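Beta-galactosidase (Marinomonas sp. ef1, PDB 6Y2K) hydrolyses terminal, non-reducing beta-D-galactose residues from beta-D-galactosides, probably with retention of configuration as in other GH42 enzymes, and works in the cold as a hexamer. Local coordinates at residues H298-R303 / R611-G616; A409-L414 / A599-Y604. All blocks are in the same frame, centred on the assembly; numbering follows the deposited sequence.

Contact 1: H298-R303 / R611-G616; sequences HHDLYR and RVRERG
Asp-300 and Arg-303, one turn apart on helix 294-305 of the TIM barrel, meet Arg-613 of strand 610-615, the edge strand of the C-terminal antiparallel sheet, in a buried salt-bridge network. The tight part lies within the helix. Arg-303 NH1 gives OD1 of Asp-300 a bond of 2.7 Å on the oxygen's anti lone pair, only 8° out of the guanidinium plane, and NH2 adds a weak second bond to the same oxygen. A bend at chi3 (68°) turns the Arg-303 guanidinium back toward the carboxylate. Across the contact the bonding is looser, with no direct N-H...O bond. Arg-613, extended from CG to NE, slides past the carboxylate; its NH1 makes a long salt bridge, 3.7 Å, with Asp-300 OD1, which lies well out of the guanidinium plane, so charge alone acts. The two guanidinium groups come from opposite directions, tilted by 50°, with Arg-303 NH1 over one face of the Arg-613 group and Arg-303 NH2 3.1 Å from Arg-613 NH1; two donors cannot bond, and the crowding is presumably eased by Asp-300 and by Asp-454, a salt-bridge partner of Arg-303 NH2. Tyr-443 OH bonds to OD2 and His-344 ND1 to OD1 of Asp-300, while the carbonyl of Ser-408 takes NH2 of Arg-613. A methionine in place of Arg-303 would probably cost Asp-300 OD1 its close charged mate and Asp-454 its salt bridge, leaving the carboxylate to its remaining partners. On the OD2 side the link runs through one water, which donates to Asp-300 OD2 at 2.8 Å and accepts from Arg-613 NE at 2.7 Å, in the guanidinium plane at its edge.

Contact 2: A409-L414 / A599-Y604; sequences AGKVAL and AGLSTY
Leu-601 reaches across to Val-412 and Lys-411 with its two methyl groups, one for each partner. CD1 presses on CG2 of Val-412 at 3.4 Å, tighter than usual for two methyl carbons, and the two side chains pass at a slant. CD2 rests more lightly on Lys-411, 4.1 Å from its CB. The lysine offers just this first carbon of its side chain: beyond CG the chain is extended and carries NZ away from the leucine into an exposed position, so the contact is wholly apolar although a charged residue takes part. In Val-412 it is CG1 that stands anti to the backbone N (chi1 178°), which places CG2 beside that N and on the side where Leu-601 arrives.

One shell further out, Val-412 also packs on Leu-451, on Leu-467 of strand 467-470 and on Met-446 of helix 435-448, so its side chain is buried while Leu-601 is partly covered. The backbone of Val-412 is hydrogen-bonded to Asp-454 and that of Lys-411 to Glu-466, pairings that fix the start of strand 412-415 between its two neighbours. On the other side, helix 585-598 ends in a Schellman motif in which Gly-600, with its positive phi of 78°, turns the chain out of the helix and directly into Leu-601. Further along the same loop, Thr-603 packs on Ala-593 and Ser-596 of that helix, and Ser-602 and Tyr-604 touch Arg-540 and Gly-539 of a neighbouring subunit. The leucine thus packs the loop after helix 585-598 against the start of strand 412-415, which runs parallel to both neighbours in the mixed sheet of the trimerisation domain, an alpha/beta fold consistent with its relation to the class I glutamine amidotransferases.

How the contacts relate
Contact 1 is buried, contact 2 only partly so, and their centres lie about 12 Å apart on the same side of the chain's centre. Contact 1 ties the TIM barrel to the small C-terminal sheet by charge and water; contact 2 stays within the trimerisation domain and relies on aliphatic carbons alone. They share neighbours rather than elements. Asp-454 carries charge for contact 1 and accepts a hydrogen bond from Gly-410 N at contact 2, and helix 435-448 flanks both. Along the sequence, contact 2 is nested inside the loop that contact 1 closes, and the two touch by simple packing, Arg-613 NH1 lying 3.9 Å from Gly-410 N. Another subunit reaches the segments of contact 2 alone.

Contact 1: H298-R303 / R611-G616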
ATOM      1  N   HIS A 298      14.722 -10.690  32.316  1.00 13.29           N
ATOM      2  CA  HIS A 298      15.099 -11.920  32.997  1.00 13.90           C
ATOM      3  C   HIS A 298      16.200 -11.726  34.051  1.00 13.96           C
ATOM      4  O   HIS A 298      16.178 -12.387  35.084  1.00 14.37           O
ATOM      5  CB  HIS A 298      15.488 -12.974  31.966  1.00 13.97           C
ATOM      6  CG  HIS A 298      14.340 -13.381  31.106  1.00 14.32           C
ATOM      7  ND1 HIS A 298      14.115 -12.838  29.861  1.00 14.58           N
ATOM      8  CD2 HIS A 298      13.309 -14.227  31.342  1.00 14.78           C
ATOM      9  CE1 HIS A 298      13.006 -13.349  29.355  1.00 14.92           C
ATOM     10  NE2 HIS A 298      12.497 -14.193  30.232  1.00 15.17           N
ATOM     11  N   HIS A 299      17.141 -10.821  33.803  1.00 14.13           N
ATOM     12  CA  HIS A 299      18.148 -10.501  34.820  1.00 14.48           C
ATOM     13  C   HIS A 299      17.447 -10.043  36.116  1.00 14.60           C
ATOM     14  O   HIS A 299      17.784 -10.499  37.203  1.00 14.68           O
ATOM     15  CB  HIS A 299      19.094  -9.394  34.369  1.00 14.19           C
ATOM     16  CG  HIS A 299      19.908  -9.720  33.160  1.00 14.14           C
ATOM     17  ND1 HIS A 299      20.469 -10.956  32.942  1.00 13.98           N
ATOM     18  CD2 HIS A 299      20.300  -8.943  32.122  1.00 14.12           C
ATOM     19  CE1 HIS A 299      21.162 -10.934  31.815  1.00 14.34           C
ATOM     20  NE2 HIS A 299      21.069  -9.724  31.293  1.00 14.30           N
ATOM     21  N   ASP A 300      16.460  -9.155  35.982  1.00 14.88           N
ATOM     22  CA  ASP A 300      15.701  -8.646  37.140  1.00 15.28           C
ATOM     23  C   ASP A 300      14.785  -9.701  37.790  1.00 15.21           C
ATOM     24  O   ASP A 300      14.717  -9.797  39.021  1.00 15.56           O
ATOM     25  CB  ASP A 300      14.898  -7.387  36.755  1.00 15.47           C
ATOM     26  CG  ASP A 300      15.793  -6.177  36.431  1.00 15.86           C
ATOM     27  OD1 ASP A 300      16.964  -6.121  36.908  1.00 15.55           O
ATOM     28  OD2 ASP A 300      15.317  -5.279  35.687  1.00 15.32           O
ATOM     29  N   LEU A 301      14.086 -10.483  36.974  1.00 15.02           N
ATOM     30  CA  LEU A 301      13.259 -11.586  37.483  1.00 15.41           C
ATOM     31  C   LEU A 301      14.106 -12.592  38.283  1.00 15.45           C
ATOM     32  O   LEU A 301      13.756 -12.962  39.408  1.00 15.79           O
ATOM     33  CB  LEU A 301      12.546 -12.294  36.324  1.00 15.17           C
ATOM     34  CG  LEU A 301      11.780 -13.597  36.581  1.00 15.04           C
ATOM     35  CD1 LEU A 301      10.557 -13.373  37.455  1.00 14.86           C
ATOM     36  CD2 LEU A 301      11.379 -14.202  35.245  1.00 14.90           C
ATOM     37  N   TYR A 302      15.229 -13.003  37.709  1.00 15.78           N
ATOM     38  CA  TYR A 302      16.066 -14.036  38.334  1.00 16.06           C
ATOM     39  C   TYR A 302      16.945 -13.518  39.481  1.00 16.39           C
ATOM     40  O   TYR A 302      17.249 -14.279  40.400  1.00 16.35           O
ATOM     41  CB  TYR A 302      16.858 -14.823  37.276  1.00 15.36           C
ATOM     42  CG  TYR A 302      15.950 -15.637  36.345  1.00 15.24           C
ATOM     43  CD1 TYR A 302      14.930 -16.439  36.860  1.00 15.36           C
ATOM     44  CD2 TYR A 302      16.104 -15.600  34.956  1.00 15.00           C
ATOM     45  CE1 TYR A 302      14.081 -17.167  36.028  1.00 15.48           C
ATOM     46  CE2 TYR A 302      15.264 -16.343  34.117  1.00 15.27           C
ATOM     47  CZ  TYR A 302      14.257 -17.128  34.661  1.00 15.30           C
ATOM     48  OH  TYR A 302      13.402 -17.891  33.876  1.00 15.29           O
ATOM     49  N   ARG A 303      17.332 -12.244  39.458  1.00 16.63           N
ATOM     50  CA  ARG A 303      17.907 -11.632  40.663  1.00 16.63           C
ATOM     51  C   ARG A 303      16.915 -11.768  41.836  1.00 16.70           C
ATOM     52  O   ARG A 303      17.320 -12.077  42.952  1.00 16.15           O
ATOM     53  CB  ARG A 303      18.306 -10.169  40.445  1.00 17.00           C
ATOM     54  CG  ARG A 303      19.042  -9.560  41.644  1.00 17.24           C
ATOM     55  CD  ARG A 303      19.602  -8.165  41.374  1.00 17.94           C
ATOM     56  NE  ARG A 303      18.515  -7.192  41.199  1.00 18.27           N
ATOM     57  CZ  ARG A 303      18.047  -6.743  40.034  1.00 18.63           C
ATOM     58  NH1 ARG A 303      18.592  -7.113  38.873  1.00 18.78           N
ATOM     59  NH2 ARG A 303      17.026  -5.887  40.032  1.00 18.98           N
ATOM     60  N   ARG A 611      19.327   2.114  26.498  1.00 14.98           N
ATOM     61  CA  ARG A 611      18.932   1.688  27.826  1.00 14.83           C
ATOM     62  C   ARG A 611      20.020   2.110  28.796  1.00 15.57           C
ATOM     63  O   ARG A 611      21.179   2.259  28.402  1.00 15.79           O
ATOM     64  CB  ARG A 611      18.757   0.168  27.875  1.00 14.54           C
ATOM     65  CG  ARG A 611      17.619  -0.381  27.015  1.00 14.42           C
ATOM     66  CD  ARG A 611      16.278  -0.002  27.620  1.00 14.28           C
ATOM     67  NE  ARG A 611      15.153  -0.646  26.960  1.00 14.32           N
ATOM     68  CZ  ARG A 611      14.564  -0.216  25.843  1.00 14.60           C
ATOM     69  NH1 ARG A 611      14.995   0.868  25.195  1.00 14.82           N
ATOM     70  NH2 ARG A 611      13.537  -0.893  25.350  1.00 14.67           N
ATOM     71  N   VAL A 612      19.619   2.299  30.052  1.00 16.23           N
ATOM     72  CA  VAL A 612      20.504   2.713  31.136  1.00 17.13           C
ATOM     73  C   VAL A 612      20.124   1.946  32.406  1.00 17.34           C
ATOM     74  O   VAL A 612      18.955   1.597  32.623  1.00 17.79           O
ATOM     75  CB  VAL A 612      20.417   4.237  31.388  1.00 17.37           C
ATOM     76  CG1 VAL A 612      21.247   4.658  32.597  1.00 18.53           C
ATOM     77  CG2 VAL A 612      20.907   5.001  30.179  1.00 17.73           C
ATOM     78  N   ARG A 613      21.121   1.662  33.229  1.00 17.45           N
ATOM     79  CA  ARG A 613      20.882   1.101  34.557  1.00 18.15           C
ATOM     80  C   ARG A 613      22.007   1.548  35.493  1.00 19.06           C
ATOM     81  O   ARG A 613      23.129   1.781  35.040  1.00 18.65           O
ATOM     82  CB  ARG A 613      20.779  -0.433  34.504  1.00 17.86           C
ATOM     83  CG  ARG A 613      20.102  -1.008  35.731  1.00 17.85           C
ATOM     84  CD  ARG A 613      19.823  -2.504  35.653  1.00 17.47           C
ATOM     85  NE  ARG A 613      18.884  -2.865  36.707  1.00 17.04           N
ATOM     86  CZ  ARG A 613      19.175  -2.982  38.005  1.00 17.56           C
ATOM     87  NH1 ARG A 613      18.195  -3.266  38.862  1.00 17.62           N
ATOM     88  NH2 ARG A 613      20.422  -2.823  38.465  1.00 17.44           N
ATOM     89  N   GLU A 614      21.684   1.689  36.778  1.00 20.34           N
ATOM     90  CA  GLU A 614      22.650   2.114  37.795  1.00 22.09           C
ATOM     91  C   GLU A 614      22.977   1.012  38.794  1.00 21.46           C
ATOM     92  O   GLU A 614      22.108   0.227  39.166  1.00 21.09           O
ATOM     93  CB  GLU A 614      22.106   3.308  38.574  1.00 23.96           C
ATOM     94  CG  GLU A 614      21.792   4.509  37.701  1.00 26.55           C
ATOM     95  CD  GLU A 614      21.455   5.762  38.498  1.00 28.79           C
ATOM     96  OE1 GLU A 614      21.355   6.833  37.868  1.00 31.70           O
ATOM     97  OE2 GLU A 614      21.302   5.686  39.744  1.00 30.35           O
ATOM     98  N   ARG A 615      24.238   0.978  39.220  1.00 21.25           N
ATOM     99  CA  ARG A 615      24.671   0.232  40.403  1.00 21.37           C
ATOM    100  C   ARG A 615      25.460   1.179  41.303  1.00 21.84           C
ATOM    101  O   ARG A 615      26.618   1.498  41.017  1.00 21.88           O
ATOM    102  CB  ARG A 615      25.530  -0.967  40.005  1.00 20.86           C
ATOM    103  CG  ARG A 615      24.733  -2.058  39.305  1.00 20.48           C
ATOM    104  CD  ARG A 615      25.538  -3.330  39.090  1.00 20.35           C
ATOM    105  NE  ARG A 615      25.923  -3.965  40.354  1.00 20.09           N
ATOM    106  CZ  ARG A 615      26.758  -4.998  40.471  1.00 20.09           C
ATOM    107  NH1 ARG A 615      27.321  -5.560  39.403  1.00 19.85           N
ATOM    108  NH2 ARG A 615      27.027  -5.484  41.679  1.00 21.04           N
ATOM    109  N   GLY A 616      24.814   1.646  42.369  1.00 23.05           N
ATOM    110  CA  GLY A 616      25.382   2.672  43.243  1.00 23.43           C
ATOM    111  C   GLY A 616      25.751   3.924  42.465  1.00 23.38           C
ATOM    112  O   GLY A 616      24.891   4.558  41.856  1.00 24.14           O
TER
HETATM  113  O   HOH W   1      16.361  -2.686  35.642  1.00 15.44           O

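Contact 2: A409-L414 / A599-Y604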
ATOM      1  N   ALA A 409      19.756  -3.053  43.440  1.00 20.42           N
ATOM      2  CA  ALA A 409      18.300  -2.937  43.494  1.00 20.75           C
ATOM      3  C   ALA A 409      17.809  -1.633  42.873  1.00 20.62           C
ATOM      4  O   ALA A 409      18.433  -0.586  43.040  1.00 20.60           O
ATOM      5  CB  ALA A 409      17.804  -3.046  44.926  1.00 20.97           C
ATOM      6  N   GLY A 410      16.700  -1.717  42.148  1.00 20.37           N
ATOM      7  CA  GLY A 410      15.954  -0.533  41.711  1.00 20.42           C
ATOM      8  C   GLY A 410      14.982  -0.081  42.787  1.00 20.99           C
ATOM      9  O   GLY A 410      14.692  -0.826  43.728  1.00 20.62           O
ATOM     10  N   LYS A 411      14.490   1.148  42.653  1.00 21.63           N
ATOM     11  CA  LYS A 411      13.452   1.685  43.541  1.00 22.83           C
ATOM     12  C   LYS A 411      12.039   1.511  42.980  1.00 20.77           C
ATOM     13  O   LYS A 411      11.060   1.894  43.632  1.00 19.65           O
ATOM     14  CB  LYS A 411      13.723   3.161  43.827  1.00 25.85           C
ATOM     15  CG  LYS A 411      15.109   3.384  44.391  1.00 28.88           C
ATOM     16  CD  LYS A 411      15.241   4.727  45.078  1.00 32.76           C
ATOM     17  CE  LYS A 411      16.636   4.875  45.671  1.00 35.06           C
ATOM     18  NZ  LYS A 411      16.654   5.959  46.689  1.00 38.49           N
ATOM     19  N   VAL A 412      11.949   0.966  41.765  1.00 19.94           N
ATOM     20  CA  VAL A 412      10.684   0.566  41.157  1.00 19.47           C
ATOM     21  C   VAL A 412      10.619  -0.954  41.155  1.00 18.58           C
ATOM     22  O   VAL A 412      11.575  -1.607  40.733  1.00 18.14           O
ATOM     23  CB  VAL A 412      10.568   1.076  39.701  1.00 19.60           C
ATOM     24  CG1 VAL A 412       9.265   0.610  39.063  1.00 19.93           C
ATOM     25  CG2 VAL A 412      10.668   2.594  39.669  1.00 20.26           C
ATOM     26  N   ALA A 413       9.494  -1.499  41.625  1.00 18.04           N
ATOM     27  CA  ALA A 413       9.246  -2.938  41.622  1.00 17.49           C
ATOM     28  C   ALA A 413       8.073  -3.292  40.707  1.00 17.31           C
ATOM     29  O   ALA A 413       7.036  -2.613  40.711  1.00 17.48           O
ATOM     30  CB  ALA A 413       8.978  -3.436  43.035  1.00 17.69           C
ATOM     31  N   LEU A 414       8.262  -4.352  39.923  1.00 16.30           N
ATOM     32  CA  LEU A 414       7.207  -4.973  39.127  1.00 15.86           C
ATOM     33  C   LEU A 414       6.965  -6.360  39.724  1.00 15.61           C
ATOM     34  O   LEU A 414       7.882  -7.169  39.778  1.00 15.77           O
ATOM     35  CB  LEU A 414       7.662  -5.076  37.672  1.00 15.62           C
ATOM     36  CG  LEU A 414       6.676  -5.654  36.644  1.00 15.93           C
ATOM     37  CD1 LEU A 414       7.040  -5.171  35.249  1.00 16.49           C
ATOM     38  CD2 LEU A 414       6.611  -7.181  36.666  1.00 16.21           C
ATOM     39  N   ALA A 599       6.079   9.382  43.239  1.00 21.00           N
ATOM     40  CA  ALA A 599       7.014   8.589  44.034  1.00 20.68           C
ATOM     41  C   ALA A 599       8.391   9.226  44.262  1.00 20.29           C
ATOM     42  O   ALA A 599       9.237   8.615  44.909  1.00 20.92           O
ATOM     43  CB  ALA A 599       7.182   7.217  43.392  1.00 20.39           C
ATOM     44  N   GLY A 600       8.637  10.416  43.715  1.00 20.16           N
ATOM     45  CA  GLY A 600       9.911  11.103  43.900  1.00 20.59           C
ATOM     46  C   GLY A 600      11.055  10.590  43.040  1.00 21.64           C
ATOM     47  O   GLY A 600      12.219  10.862  43.342  1.00 21.08           O
ATOM     48  N   LEU A 601      10.731   9.862  41.964  1.00 21.09           N
ATOM     49  CA  LEU A 601      11.736   9.301  41.059  1.00 21.58           C
ATOM     50  C   LEU A 601      11.770  10.096  39.754  1.00 21.78           C
ATOM     51  O   LEU A 601      10.731  10.553  39.270  1.00 23.74           O
ATOM     52  CB  LEU A 601      11.411   7.840  40.749  1.00 21.38           C
ATOM     53  CG  LEU A 601      11.154   6.897  41.927  1.00 21.94           C
ATOM     54  CD1 LEU A 601      10.812   5.497  41.420  1.00 21.69           C
ATOM     55  CD2 LEU A 601      12.356   6.865  42.861  1.00 21.68           C
ATOM     56  N   SER A 602      12.956  10.251  39.183  1.00 22.22           N
ATOM     57  CA  SER A 602      13.098  10.938  37.906  1.00 22.18           C
ATOM     58  C   SER A 602      12.896   9.968  36.732  1.00 20.78           C
ATOM     59  O   SER A 602      13.110   8.761  36.858  1.00 19.94           O
ATOM     60  CB  SER A 602      14.460  11.618  37.816  1.00 23.91           C
ATOM     61  OG  SER A 602      15.504  10.669  37.866  1.00 26.92           O
ATOM     62  N   THR A 603      12.485  10.518  35.596  1.00 19.55           N
ATOM     63  CA  THR A 603      12.371   9.774  34.351  1.00 18.65           C
ATOM     64  C   THR A 603      12.971  10.582  33.204  1.00 18.03           C
ATOM     65  O   THR A 603      13.131  11.808  33.294  1.00 17.35           O
ATOM     66  CB  THR A 603      10.901   9.413  34.029  1.00 18.37           C
ATOM     67  OG1 THR A 603      10.100  10.600  33.931  1.00 18.97           O
ATOM     68  CG2 THR A 603      10.328   8.495  35.094  1.00 18.28           C
ATOM     69  N   TYR A 604      13.300   9.869  32.131  1.00 17.22           N
ATOM     70  CA  TYR A 604      13.938  10.436  30.952  1.00 16.76           C
ATOM     71  C   TYR A 604      13.544   9.564  29.763  1.00 16.01           C
ATOM     72  O   TYR A 604      13.792   8.366  29.794  1.00 15.73           O
ATOM     73  CB  TYR A 604      15.468  10.436  31.128  1.00 17.07           C
ATOM     74  CG  TYR A 604      16.224  11.202  30.056  1.00 17.77           C
ATOM     75  CD1 TYR A 604      16.413  10.667  28.778  1.00 17.96           C
ATOM     76  CD2 TYR A 604      16.758  12.472  30.319  1.00 18.03           C
ATOM     77  CE1 TYR A 604      17.105  11.370  27.800  1.00 18.32           C
ATOM     78  CE2 TYR A 604      17.446  13.181  29.348  1.00 18.04           C
ATOM     79  CZ  TYR A 604      17.619  12.632  28.091  1.00 18.02           C
ATOM     80  OH  TYR A 604      18.299  13.335  27.123  1.00 18.14           O
TER